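Local coordinates for YjbQ family protein (Sulfolobus tokodaii, PDB 1VE0) that is of unknown function but binds zinc, as a trimeric member of the uncharacterised YjbQ (UPF0047) family, at residues H43-I48 against D81-A86; S14-I19 against V69-E74; F8-R13 against I114-F119; V39-K42 against A47-I50; S26-G31 against V127-M132. All blocks are in the same frame, centred on the assembly; numbering follows the deposited sequence.

Contact 1. Residues H43-I48 against D81-A86. With ZN (zinc ion), chain C; SO4 (sulfate ion), chain B.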
# COMPACT_ATOMS: atom_id res chain seq x y z
N HIS A 43 -10.45 -9.68 3.13
CA HIS A 43 -11.34 -9.01 4.08
C HIS A 43 -11.31 -7.51 3.85
O HIS A 43 -10.37 -6.99 3.25
CB HIS A 43 -10.87 -9.30 5.50
CG HIS A 43 -10.92 -10.74 5.88
ND1 HIS A 43 -12.09 -11.46 5.89
CD2 HIS A 43 -9.95 -11.60 6.28
CE1 HIS A 43 -11.85 -12.70 6.29
NE2 HIS A 43 -10.55 -12.81 6.52
N THR A 44 -12.33 -6.80 4.34
CA THR A 44 -12.38 -5.36 4.17
C THR A 44 -12.23 -4.62 5.49
O THR A 44 -12.19 -3.39 5.50
CB THR A 44 -13.72 -4.90 3.54
OG1 THR A 44 -14.80 -5.25 4.41
CG2 THR A 44 -13.94 -5.56 2.19
N THR A 45 -12.15 -5.34 6.60
CA THR A 45 -12.03 -4.66 7.89
C THR A 45 -10.81 -5.01 8.71
O THR A 45 -10.77 -4.76 9.91
CB THR A 45 -13.28 -4.88 8.76
OG1 THR A 45 -13.58 -6.27 8.82
CG2 THR A 45 -14.47 -4.10 8.20
N CYS A 46 -9.82 -5.61 8.06
CA CYS A 46 -8.56 -5.88 8.74
C CYS A 46 -7.51 -5.57 7.66
O CYS A 46 -7.85 -5.53 6.48
CB CYS A 46 -8.49 -7.33 9.27
SG CYS A 46 -8.53 -8.67 8.08
N ALA A 47 -6.27 -5.31 8.06
CA ALA A 47 -5.23 -4.98 7.10
C ALA A 47 -3.91 -5.68 7.40
O ALA A 47 -3.75 -6.30 8.46
CB ALA A 47 -5.03 -3.48 7.06
N ILE A 48 -2.98 -5.58 6.45
CA ILE A 48 -1.66 -6.19 6.57
C ILE A 48 -0.59 -5.10 6.50
O ILE A 48 -0.68 -4.20 5.66
CB ILE A 48 -1.37 -7.21 5.40
CG1 ILE A 48 -2.34 -8.40 5.45
CG2 ILE A 48 0.07 -7.70 5.47
CD1 ILE A 48 -2.21 -9.29 6.69
N ASP A 81 -24.13 -1.26 9.61
CA ASP A 81 -23.25 -2.04 10.48
C ASP A 81 -22.30 -1.05 11.14
O ASP A 81 -21.84 -0.11 10.49
CB ASP A 81 -22.49 -3.05 9.61
CG ASP A 81 -21.60 -3.97 10.41
OD1 ASP A 81 -21.03 -4.91 9.80
OD2 ASP A 81 -21.45 -3.75 11.63
N ASN A 82 -21.98 -1.26 12.41
CA ASN A 82 -21.11 -0.33 13.15
C ASN A 82 -19.60 -0.55 13.05
O ASN A 82 -18.90 -0.51 14.05
CB ASN A 82 -21.52 -0.32 14.63
CG ASN A 82 -21.19 -1.62 15.33
OD1 ASN A 82 -21.46 -2.70 14.81
ND2 ASN A 82 -20.60 -1.51 16.52
N ASN A 83 -19.10 -0.78 11.84
CA ASN A 83 -17.67 -0.98 11.67
C ASN A 83 -17.10 -0.10 10.56
O ASN A 83 -16.12 -0.46 9.92
CB ASN A 83 -17.37 -2.45 11.38
CG ASN A 83 -18.04 -2.94 10.11
OD1 ASN A 83 -18.77 -2.20 9.46
ND2 ASN A 83 -17.79 -4.20 9.76
N GLY A 84 -17.72 1.06 10.33
CA GLY A 84 -17.26 1.97 9.31
C GLY A 84 -15.81 2.39 9.52
O GLY A 84 -15.05 2.57 8.55
N HIS A 85 -15.41 2.54 10.77
CA HIS A 85 -14.05 2.93 11.09
C HIS A 85 -13.07 1.86 10.62
O HIS A 85 -11.98 2.18 10.13
CB HIS A 85 -13.87 3.12 12.60
CG HIS A 85 -13.82 1.82 13.35
ND1 HIS A 85 -14.93 1.04 13.56
CD2 HIS A 85 -12.77 1.12 13.84
CE1 HIS A 85 -14.58 -0.09 14.14
NE2 HIS A 85 -13.27 -0.06 14.32
N ALA A 86 -13.45 0.59 10.77
CA ALA A 86 -12.57 -0.51 10.37
C ALA A 86 -12.38 -0.52 8.86
O ALA A 86 -11.28 -0.80 8.36
CB ALA A 86 -13.15 -1.83 10.84
ZN ZN C . -19.36 -3.09 7.30
S SO4 B . -14.88 -8.57 5.95
O1 SO4 B . -14.80 -10.04 5.81
O2 SO4 B . -13.65 -8.07 6.57
O3 SO4 B . -16.03 -8.24 6.81
O4 SO4 B . -15.03 -7.95 4.62
O HOH W 1 -20.16 -4.56 5.99
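Thr-45 and Ala-86 bring the two backbones closest, with their CA atoms 4.9 Å apart. Segment 43-48 is a loop running into the strand that starts at Cys-46. Segment 81-86 is a loop that enters a helix at Gly-84, with Asn-83 at the N-cap position.

Thr-45 carries the contact. Its CB lies 3.7 Å from Ala-86 CB, and its CG2 also meets the amide ND2 of Asn-83; these two side chains cross at about a right angle. CG2 lies anti to the carbonyl carbon. That leaves OG1 between the backbone N and the carbonyl carbon (chi1 50°), where it bonds sulfate O2 and also Arg-125. Asn-83 splits its amide: OD1 binds the zinc ion at 2.4 Å, and ND2 bonds Asp-120.

The sulfate, probably from the crystallisation liquor, sits on the loop. Thr-44 N bonds its O2 and O4, and Thr-45 N bonds O2. His-43 ND1 reaches O1 at 3.1 Å near the ring plane (N-H...O angle 159°), while NE2 bonds Thr-126 N. A leucine in place of His-43 would probably leave sulfate O1 without this donor and Thr-126 N without its ring partner. Arg-123 and Arg-125 also bind the sulfate.

His-77, His-87 and a water join Asn-83 on the zinc, so segment 81-86 gives one ligand of a zinc site, and segment 43-48 holds an anion beside it.

Contact 2. Residues S14-I19 against V69-E74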
# COMPACT_ATOMS: atom_id res chain seq x y z
N SER A 14 -9.91 -9.74 19.92
CA SER A 14 -10.56 -8.54 20.41
C SER A 14 -11.05 -7.72 19.23
O SER A 14 -10.81 -8.09 18.08
CB SER A 14 -9.55 -7.74 21.24
OG SER A 14 -10.19 -6.79 22.07
N ARG A 15 -11.76 -6.62 19.50
CA ARG A 15 -12.23 -5.78 18.41
C ARG A 15 -10.98 -5.28 17.67
O ARG A 15 -10.89 -5.36 16.44
CB ARG A 15 -13.02 -4.59 18.93
CG ARG A 15 -13.67 -3.79 17.84
CD ARG A 15 -14.32 -2.55 18.39
NE ARG A 15 -15.41 -2.08 17.54
CZ ARG A 15 -16.07 -0.95 17.74
NH1 ARG A 15 -17.06 -0.61 16.92
NH2 ARG A 15 -15.75 -0.16 18.75
N PHE A 16 -10.04 -4.76 18.45
CA PHE A 16 -8.75 -4.27 17.93
C PHE A 16 -7.70 -5.28 18.37
O PHE A 16 -7.58 -5.58 19.55
CB PHE A 16 -8.43 -2.89 18.50
CG PHE A 16 -9.23 -1.78 17.89
CD1 PHE A 16 -8.74 -1.07 16.80
CD2 PHE A 16 -10.50 -1.48 18.37
CE1 PHE A 16 -9.51 -0.08 16.19
CE2 PHE A 16 -11.28 -0.49 17.77
CZ PHE A 16 -10.78 0.21 16.68
N ASP A 17 -6.96 -5.82 17.41
CA ASP A 17 -5.95 -6.81 17.75
C ASP A 17 -4.83 -6.76 16.71
O ASP A 17 -5.03 -6.26 15.59
CB ASP A 17 -6.60 -8.20 17.75
CG ASP A 17 -5.81 -9.22 18.54
OD1 ASP A 17 -4.83 -8.84 19.22
OD2 ASP A 17 -6.18 -10.42 18.48
N SER A 18 -3.66 -7.24 17.09
CA SER A 18 -2.53 -7.26 16.18
C SER A 18 -1.83 -8.60 16.36
O SER A 18 -1.50 -9.01 17.47
CB SER A 18 -1.58 -6.09 16.47
OG SER A 18 -1.32 -5.94 17.85
N ILE A 19 -1.62 -9.30 15.25
CA ILE A 19 -1.01 -10.61 15.31
C ILE A 19 0.16 -10.76 14.37
O ILE A 19 0.03 -10.47 13.18
CB ILE A 19 -2.06 -11.69 14.95
CG1 ILE A 19 -3.20 -11.67 15.99
CG2 ILE A 19 -1.39 -13.07 14.88
CD1 ILE A 19 -4.33 -12.64 15.67
N VAL A 69 -8.91 7.35 13.03
CA VAL A 69 -10.29 7.10 12.63
C VAL A 69 -11.06 6.52 13.83
O VAL A 69 -11.25 5.31 13.92
CB VAL A 69 -10.35 6.11 11.45
CG1 VAL A 69 -11.76 6.04 10.90
CG2 VAL A 69 -9.36 6.55 10.37
N PRO A 70 -11.51 7.38 14.75
CA PRO A 70 -12.25 6.97 15.95
C PRO A 70 -13.45 6.08 15.65
O PRO A 70 -14.30 6.42 14.82
CB PRO A 70 -12.68 8.30 16.56
CG PRO A 70 -11.54 9.21 16.20
CD PRO A 70 -11.33 8.84 14.74
N PRO A 71 -13.55 4.92 16.32
CA PRO A 71 -14.66 3.99 16.12
C PRO A 71 -15.99 4.66 16.45
O PRO A 71 -17.05 4.28 15.95
CB PRO A 71 -14.35 2.85 17.10
CG PRO A 71 -12.87 2.90 17.22
CD PRO A 71 -12.57 4.37 17.28
N ASP A 72 -15.93 5.66 17.32
CA ASP A 72 -17.10 6.39 17.77
C ASP A 72 -17.39 7.53 16.81
O ASP A 72 -18.30 8.34 17.04
CB ASP A 72 -16.83 6.95 19.17
CG ASP A 72 -15.74 6.18 19.89
OD1 ASP A 72 -16.06 5.39 20.80
OD2 ASP A 72 -14.55 6.35 19.51
N GLY A 73 -16.60 7.61 15.74
CA GLY A 73 -16.78 8.67 14.77
C GLY A 73 -18.05 8.54 13.96
O GLY A 73 -18.79 7.56 14.08
N GLU A 74 -18.30 9.54 13.13
CA GLU A 74 -19.47 9.59 12.27
C GLU A 74 -19.22 8.84 10.97
O GLU A 74 -18.32 9.19 10.21
CB GLU A 74 -19.83 11.05 11.98
CG GLU A 74 -20.93 11.24 10.96
CD GLU A 74 -21.21 12.71 10.67
OE1 GLU A 74 -22.05 12.99 9.78
OE2 GLU A 74 -20.60 13.57 11.33
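Arg-15 and Phe-16 reach across to a single residue, Pro-71, at the surface of the chain. Arg-15 comes first along segment 14-19. Its chain is fully stretched, with CG anti to the backbone N (chi1 -173°) and extended from there to NE. This carries the guanidinium out to the proline, where NH2 stands 3.7 Å from CB. The approach is oblique to the guanidinium plane. The carboxylate of Asp-72 is of opposite charge but not in contact, with its OD1 5.9 Å from Arg-15 NH2.

Phe-16 follows and makes the tighter contact. Its ring meets the proline with its edge: CZ is 3.4 Å from Pro-71 CG, near the ring plane, and CE2 is 3.8 Å from the same atom. The ring also meets the imidazole of His-85 and makes a cation-pi contact with Lys-66.

Asp-17 and Ser-18 begin the strand. Asp-17 OD1 accepts a weak bond from Ser-18 N and forms a salt bridge with Arg-13. Asp-17 and Ile-19 pair through their backbones with Glu-118 and Leu-116, which ties this end of the segment to strand 113-118.

On the other side, Pro-71 lies inside a type I beta turn from Pro-70 to Gly-73. Gly-73 N closes it on Pro-70 O at 2.7 Å. The fixed proline ring offers CB to the arginine and CG to the phenylalanine. Trp-64 of the second subunit packs on Val-69 and Pro-70. The ring edge of Phe-16 on Pro-71 thus joins the lead-in to strand 17-20, outermost within this chain in the three-stranded sheet, with a type I turn after helix 55-68.

Contact 3. Residues F8-R13 against I114-F119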
# COMPACT_ATOMS: atom_id res chain seq x y z
N PHE A 8 -4.21 -19.56 5.21
CA PHE A 8 -4.19 -20.02 6.59
C PHE A 8 -5.08 -19.06 7.36
O PHE A 8 -5.36 -17.96 6.89
CB PHE A 8 -2.76 -20.05 7.16
CG PHE A 8 -2.07 -18.71 7.21
CD1 PHE A 8 -2.31 -17.83 8.27
CD2 PHE A 8 -1.16 -18.34 6.22
CE1 PHE A 8 -1.64 -16.61 8.35
CE2 PHE A 8 -0.48 -17.12 6.29
CZ PHE A 8 -0.72 -16.25 7.36
N THR A 9 -5.57 -19.48 8.53
CA THR A 9 -6.45 -18.63 9.33
C THR A 9 -5.84 -18.28 10.68
O THR A 9 -5.01 -19.02 11.21
CB THR A 9 -7.82 -19.30 9.62
OG1 THR A 9 -7.61 -20.50 10.37
CG2 THR A 9 -8.55 -19.64 8.33
N VAL A 10 -6.25 -17.15 11.23
CA VAL A 10 -5.78 -16.73 12.53
C VAL A 10 -7.01 -16.20 13.24
O VAL A 10 -7.87 -15.56 12.63
CB VAL A 10 -4.71 -15.62 12.46
CG1 VAL A 10 -3.46 -16.15 11.77
CG2 VAL A 10 -5.26 -14.41 11.73
N LYS A 11 -7.10 -16.47 14.53
CA LYS A 11 -8.25 -16.03 15.30
C LYS A 11 -7.91 -14.75 16.04
O LYS A 11 -7.00 -14.74 16.87
CB LYS A 11 -8.64 -17.13 16.29
CG LYS A 11 -10.13 -17.32 16.46
CD LYS A 11 -10.79 -16.07 16.98
CE LYS A 11 -12.30 -16.24 16.98
NZ LYS A 11 -12.80 -16.49 15.60
N THR A 12 -8.62 -13.66 15.74
CA THR A 12 -8.34 -12.42 16.46
C THR A 12 -9.13 -12.46 17.77
O THR A 12 -10.25 -12.96 17.83
CB THR A 12 -8.65 -11.17 15.61
OG1 THR A 12 -10.05 -11.07 15.34
CG2 THR A 12 -7.90 -11.27 14.27
N ARG A 13 -8.51 -11.93 18.81
CA ARG A 13 -9.05 -12.00 20.16
C ARG A 13 -9.79 -10.80 20.71
O ARG A 13 -10.25 -10.84 21.85
CB ARG A 13 -7.90 -12.33 21.10
CG ARG A 13 -6.96 -13.39 20.55
CD ARG A 13 -5.55 -13.25 21.12
NE ARG A 13 -4.82 -12.09 20.59
CZ ARG A 13 -3.53 -11.86 20.83
NH1 ARG A 13 -2.94 -10.79 20.31
NH2 ARG A 13 -2.83 -12.70 21.58
N ILE A 114 5.64 -9.71 9.59
CA ILE A 114 4.41 -9.55 8.83
C ILE A 114 3.33 -9.51 9.90
O ILE A 114 3.20 -10.43 10.70
CB ILE A 114 4.22 -10.74 7.89
CG1 ILE A 114 5.43 -10.82 6.95
CG2 ILE A 114 2.91 -10.58 7.09
CD1 ILE A 114 5.44 -12.03 6.03
N ILE A 115 2.57 -8.43 9.93
CA ILE A 115 1.55 -8.26 10.96
C ILE A 115 0.13 -8.08 10.45
O ILE A 115 -0.11 -7.31 9.52
CB ILE A 115 1.91 -7.03 11.83
CG1 ILE A 115 3.26 -7.26 12.51
CG2 ILE A 115 0.81 -6.76 12.85
CD1 ILE A 115 3.93 -6.00 13.00
N LEU A 116 -0.82 -8.80 11.06
CA LEU A 116 -2.23 -8.62 10.69
C LEU A 116 -2.84 -7.65 11.71
O LEU A 116 -2.70 -7.86 12.91
CB LEU A 116 -3.00 -9.94 10.72
CG LEU A 116 -4.54 -9.84 10.71
CD1 LEU A 116 -5.03 -9.22 9.42
CD2 LEU A 116 -5.14 -11.22 10.88
N LEU A 117 -3.49 -6.59 11.24
CA LEU A 117 -4.12 -5.61 12.12
C LEU A 117 -5.62 -5.80 11.99
O LEU A 117 -6.17 -5.76 10.89
CB LEU A 117 -3.72 -4.17 11.75
CG LEU A 117 -2.24 -3.75 11.96
CD1 LEU A 117 -2.08 -2.27 11.58
CD2 LEU A 117 -1.82 -3.96 13.43
N GLU A 118 -6.27 -6.02 13.13
CA GLU A 118 -7.71 -6.26 13.20
C GLU A 118 -8.40 -5.04 13.80
O GLU A 118 -7.96 -4.50 14.81
CB GLU A 118 -7.94 -7.50 14.09
CG GLU A 118 -9.37 -7.80 14.50
CD GLU A 118 -10.25 -8.19 13.34
OE1 GLU A 118 -10.71 -7.28 12.62
OE2 GLU A 118 -10.48 -9.42 13.16
N PHE A 119 -9.48 -4.60 13.16
CA PHE A 119 -10.23 -3.44 13.64
C PHE A 119 -11.70 -3.76 13.85
O PHE A 119 -12.46 -2.89 14.25
CB PHE A 119 -10.11 -2.28 12.64
CG PHE A 119 -8.69 -1.98 12.23
CD1 PHE A 119 -8.22 -2.34 10.98
CD2 PHE A 119 -7.81 -1.38 13.13
CE1 PHE A 119 -6.89 -2.10 10.61
CE2 PHE A 119 -6.48 -1.14 12.78
CZ PHE A 119 -6.03 -1.50 11.52
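Val-10 and Thr-12 pack on Leu-116 and Glu-118 where the two antiparallel sheets of the subunit face each other. Strand 2-11 is an outermost strand of the five-stranded sheet within this chain. Strand 113-118 is the middle strand of the three-stranded one. The backbones stay well apart, with CA atoms 9.0 Å apart for Val-10 and Leu-116 and 7.0 Å apart for Thr-12 and Glu-118. Side chains therefore bridge the gap.

The apolar half is one methyl pair. Val-10 CG2 and Leu-116 CD2 lie 3.3 Å apart, tighter than usual for two carbons. The two side chains slide past each other in opposite directions.

The polar half is a hydrogen bond from Thr-12 OG1 to Glu-118 OE2 at 2.8 Å. The hydroxyl meets the anti side of the carboxylate oxygen, 18° out of its plane. Glu-118 CG, anti to the backbone N (chi1 170°), comes within 3.4 Å of Thr-12 OG1, and the bend at chi2 (67°) turns the carboxylate to the hydroxyl. The threonine methyl CG2 rests over Glu-118 CB at 3.8 Å.

The buried carboxylate has further partners. OE2 forms a salt bridge with Arg-125 NE, and OE1 accepts Asp-120 N. Thr-12 OG1 also bonds Arg-123 N. These bonds limit the rotation of the carboxylate. Apolar packing beside a buried charged network here joins the two facing sheets of the subunit, consistent with a sandwich-like core.

Contact 4. Residues V39-K42 against A47-I50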
# COMPACT_ATOMS: atom_id res chain seq x y z
N VAL A 39 1.09 -11.06 0.44
CA VAL A 39 0.33 -11.45 1.64
C VAL A 39 -0.95 -10.64 1.54
O VAL A 39 -0.95 -9.41 1.67
CB VAL A 39 1.10 -11.09 2.91
CG1 VAL A 39 0.32 -11.51 4.16
CG2 VAL A 39 2.46 -11.80 2.89
N ILE A 40 -2.04 -11.36 1.29
CA ILE A 40 -3.35 -10.75 1.05
C ILE A 40 -4.49 -11.21 1.93
O ILE A 40 -4.58 -12.38 2.27
CB ILE A 40 -3.77 -11.06 -0.43
CG1 ILE A 40 -2.74 -10.48 -1.39
CG2 ILE A 40 -5.19 -10.54 -0.73
CD1 ILE A 40 -2.65 -11.26 -2.69
N VAL A 41 -5.37 -10.29 2.33
CA VAL A 41 -6.56 -10.74 3.05
C VAL A 41 -7.70 -10.35 2.13
O VAL A 41 -7.67 -9.28 1.51
CB VAL A 41 -6.77 -10.08 4.43
CG1 VAL A 41 -5.75 -10.64 5.42
CG2 VAL A 41 -6.70 -8.54 4.33
N LYS A 42 -8.69 -11.22 1.99
CA LYS A 42 -9.83 -10.91 1.15
C LYS A 42 -10.90 -10.28 2.03
O LYS A 42 -12.09 -10.34 1.72
CB LYS A 42 -10.37 -12.17 0.48
CG LYS A 42 -9.37 -12.90 -0.40
CD LYS A 42 -10.02 -14.14 -1.00
CE LYS A 42 -9.02 -15.07 -1.63
NZ LYS A 42 -9.70 -16.29 -2.17
N ALA A 47 -6.27 -5.31 8.06
CA ALA A 47 -5.23 -4.98 7.10
C ALA A 47 -3.91 -5.68 7.40
O ALA A 47 -3.75 -6.30 8.46
CB ALA A 47 -5.03 -3.48 7.06
N ILE A 48 -2.98 -5.58 6.45
CA ILE A 48 -1.66 -6.19 6.57
C ILE A 48 -0.59 -5.10 6.50
O ILE A 48 -0.68 -4.20 5.66
CB ILE A 48 -1.37 -7.21 5.40
CG1 ILE A 48 -2.34 -8.40 5.45
CG2 ILE A 48 0.07 -7.70 5.47
CD1 ILE A 48 -2.21 -9.29 6.69
N ILE A 49 0.38 -5.16 7.40
CA ILE A 49 1.48 -4.20 7.40
C ILE A 49 2.74 -5.02 7.63
O ILE A 49 2.64 -6.16 8.10
CB ILE A 49 1.43 -3.17 8.57
CG1 ILE A 49 1.58 -3.89 9.92
CG2 ILE A 49 0.13 -2.37 8.53
CD1 ILE A 49 1.65 -2.94 11.11
N ILE A 50 3.89 -4.47 7.26
CA ILE A 50 5.18 -5.12 7.50
C ILE A 50 5.91 -4.15 8.43
O ILE A 50 6.28 -3.06 8.01
CB ILE A 50 6.06 -5.27 6.23
CG1 ILE A 50 5.29 -5.98 5.12
CG2 ILE A 50 7.34 -6.07 6.58
CD1 ILE A 50 4.74 -7.33 5.50
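Ile-48 meets two valines of segment 39-42, one with each branch. Its CG2 lies 4.0 Å from Val-39 CG1, and the side chains cross at about a right angle. Its CD1 is also 4.0 Å from Val-41 CG1, with CG1 of the isoleucine close behind at 4.1 Å.

The torsions split the branches. Ile-48 CG1 stands anti to the carbonyl carbon (chi1 -64°) and CG2 anti to the backbone N. The second torsion is bent too (chi2 -65°), which turns CD1 toward Val-41. All three side chains are buried, and the contact is purely apolar.

An alanine in place of Ile-48 would probably open a gap facing Val-39 CG1 and Val-41 CG1, both left without their partner.

Further out, Val-39 and Val-41 also touch Val-127 of the adjacent strand, and Ile-48 touches Leu-116. Backbone bonds hold each segment in its own sheet: Ile-40 pairs with Leu-128, while Ala-47 and Ile-49 pair with Leu-117 and Ile-115. At the end of the first segment, Lys-42 forms a salt bridge with Asp-107 of the second subunit.

Strands 35-41 and 46-51 follow each other in the chain but belong to different sheets, so this is face-to-face sheet packing next to the connection between them.

Contact 5. Residues S26-G31 against V127-M132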
# COMPACT_ATOMS: atom_id res chain seq x y z
N SER A 26 5.93 -17.86 6.34
CA SER A 26 7.13 -18.56 5.89
C SER A 26 6.79 -19.98 5.46
O SER A 26 7.41 -20.53 4.55
CB SER A 26 8.23 -18.56 6.98
OG SER A 26 7.79 -19.19 8.16
N GLU A 27 5.79 -20.59 6.09
CA GLU A 27 5.38 -21.94 5.70
C GLU A 27 4.63 -21.90 4.37
O GLU A 27 4.83 -22.75 3.50
CB GLU A 27 4.47 -22.57 6.77
CG GLU A 27 5.17 -22.84 8.08
CD GLU A 27 6.26 -23.89 7.95
OE1 GLU A 27 7.16 -23.92 8.82
OE2 GLU A 27 6.21 -24.68 6.98
N ALA A 28 3.77 -20.89 4.21
CA ALA A 28 2.97 -20.76 3.01
C ALA A 28 3.73 -20.48 1.70
O ALA A 28 3.20 -20.74 0.62
CB ALA A 28 1.90 -19.68 3.22
N ILE A 29 4.97 -19.99 1.78
CA ILE A 29 5.72 -19.72 0.55
C ILE A 29 6.49 -20.93 0.03
O ILE A 29 7.02 -20.89 -1.08
CB ILE A 29 6.74 -18.55 0.74
CG1 ILE A 29 7.79 -18.92 1.80
CG2 ILE A 29 5.99 -17.28 1.11
CD1 ILE A 29 9.02 -18.02 1.79
N LYS A 30 6.56 -22.00 0.82
CA LYS A 30 7.30 -23.18 0.39
C LYS A 30 6.91 -23.59 -1.01
O LYS A 30 5.74 -23.75 -1.32
CB LYS A 30 7.11 -24.33 1.38
CG LYS A 30 7.78 -24.07 2.74
CD LYS A 30 7.89 -25.33 3.57
CE LYS A 30 8.19 -25.02 5.03
NZ LYS A 30 9.42 -24.21 5.21
N GLY A 31 7.91 -23.73 -1.86
CA GLY A 31 7.66 -24.08 -3.24
C GLY A 31 8.33 -23.05 -4.12
O GLY A 31 8.72 -23.33 -5.25
N VAL A 127 -5.86 -15.52 5.68
CA VAL A 127 -4.78 -14.85 4.97
C VAL A 127 -4.37 -15.66 3.75
O VAL A 127 -4.12 -16.86 3.85
CB VAL A 127 -3.52 -14.67 5.86
CG1 VAL A 127 -2.39 -14.01 5.05
CG2 VAL A 127 -3.86 -13.81 7.07
N LEU A 128 -4.34 -15.02 2.59
CA LEU A 128 -3.89 -15.70 1.38
C LEU A 128 -2.46 -15.27 1.06
O LEU A 128 -2.15 -14.07 1.03
CB LEU A 128 -4.80 -15.36 0.19
CG LEU A 128 -4.23 -15.63 -1.20
CD1 LEU A 128 -4.08 -17.14 -1.45
CD2 LEU A 128 -5.15 -15.00 -2.24
N VAL A 129 -1.57 -16.24 0.86
CA VAL A 129 -0.20 -15.94 0.47
C VAL A 129 -0.06 -16.48 -0.95
O VAL A 129 -0.08 -17.69 -1.19
CB VAL A 129 0.84 -16.61 1.39
CG1 VAL A 129 2.25 -16.19 0.94
CG2 VAL A 129 0.61 -16.19 2.86
N LYS A 130 0.04 -15.56 -1.89
CA LYS A 130 0.15 -15.90 -3.29
C LYS A 130 1.56 -15.54 -3.69
O LYS A 130 1.91 -14.36 -3.77
CB LYS A 130 -0.86 -15.07 -4.09
CG LYS A 130 -0.97 -15.43 -5.55
CD LYS A 130 -2.34 -15.95 -5.87
CE LYS A 130 -2.52 -16.18 -7.35
NZ LYS A 130 -3.73 -17.00 -7.59
N SER A 131 2.38 -16.56 -3.93
CA SER A 131 3.77 -16.33 -4.30
C SER A 131 4.07 -16.66 -5.75
O SER A 131 3.51 -17.61 -6.32
CB SER A 131 4.69 -17.15 -3.39
OG SER A 131 4.38 -16.92 -2.03
N MSE A 132 4.96 -15.88 -6.34
CA MSE A 132 5.35 -16.07 -7.72
C MSE A 132 6.86 -15.90 -7.85
O MSE A 132 7.46 -15.07 -7.18
CB MSE A 132 4.63 -15.07 -8.64
CG MSE A 132 3.14 -15.38 -8.84
SE MSE A 132 2.23 -14.25 -10.17
CE MSE A 132 3.74 -13.84 -11.31
O HOH W 2 2.65 -18.79 -1.27
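Ala-28 of helix 22-28 and the next residue, Ile-29, pack on Val-129 and Ser-131 of strand 124-133. This is a buried helix-on-sheet contact, away from the zinc site. It combines methyl packing with a water bridge.

Ala-28 CB meets both CB and CG2 of Val-129 at 3.7 Å. The CA atoms of these two residues are only 6.3 Å apart, a spacing that the small alanine side chain spans.

Ile-29 adds its CG2, which lies 3.9 Å from Val-129 CG1 and 3.5 Å from Ser-131 OG. Its first torsion (chi1 62°) sets CG2 anti to the carbonyl carbon, and this brings that methyl to the strand.

One water joins the two backbones. It donates to Ala-28 O at 2.8 Å and to Val-129 O at 2.9 Å. It accepts from Ser-131 OG at 2.7 Å. Three bonds thus grip it, and they give the carbonyls of Ala-28 and Val-129 a shared donor.

Strand 124-133 runs between strands 2-11 and 35-41. Its backbone pairs with Phe-8 and Lys-6 on one of them and with Ile-40 and His-38 on the other. Ile-29 also touches Ala-37 of strand 35-41 and Leu-106 of strand 105-106, so this segment covers part of one face of the sheet.

Contact 2 lies at the surface; the other four are buried. Contact 4 sits nearest the centre of the chain. Contacts 3 and 4 join the two sheets, the first with a charged network beside its methyl pair, the second with aliphatic groups alone. Contacts 1 and 4 share Ala-47 and Ile-48 on strand 46-51, which pairs with strand 113-118 of contact 3. Contact 1 adds zinc and anion binding. It touches contact 2 through His-85, which meets Phe-16 and Pro-71. Contact 5 lies on the opposite side of the chain's centre, about 24 Å from contact 1 between centres. It bridges its segments with a water, whereas Asn-83 alone of contact 1 holds the zinc.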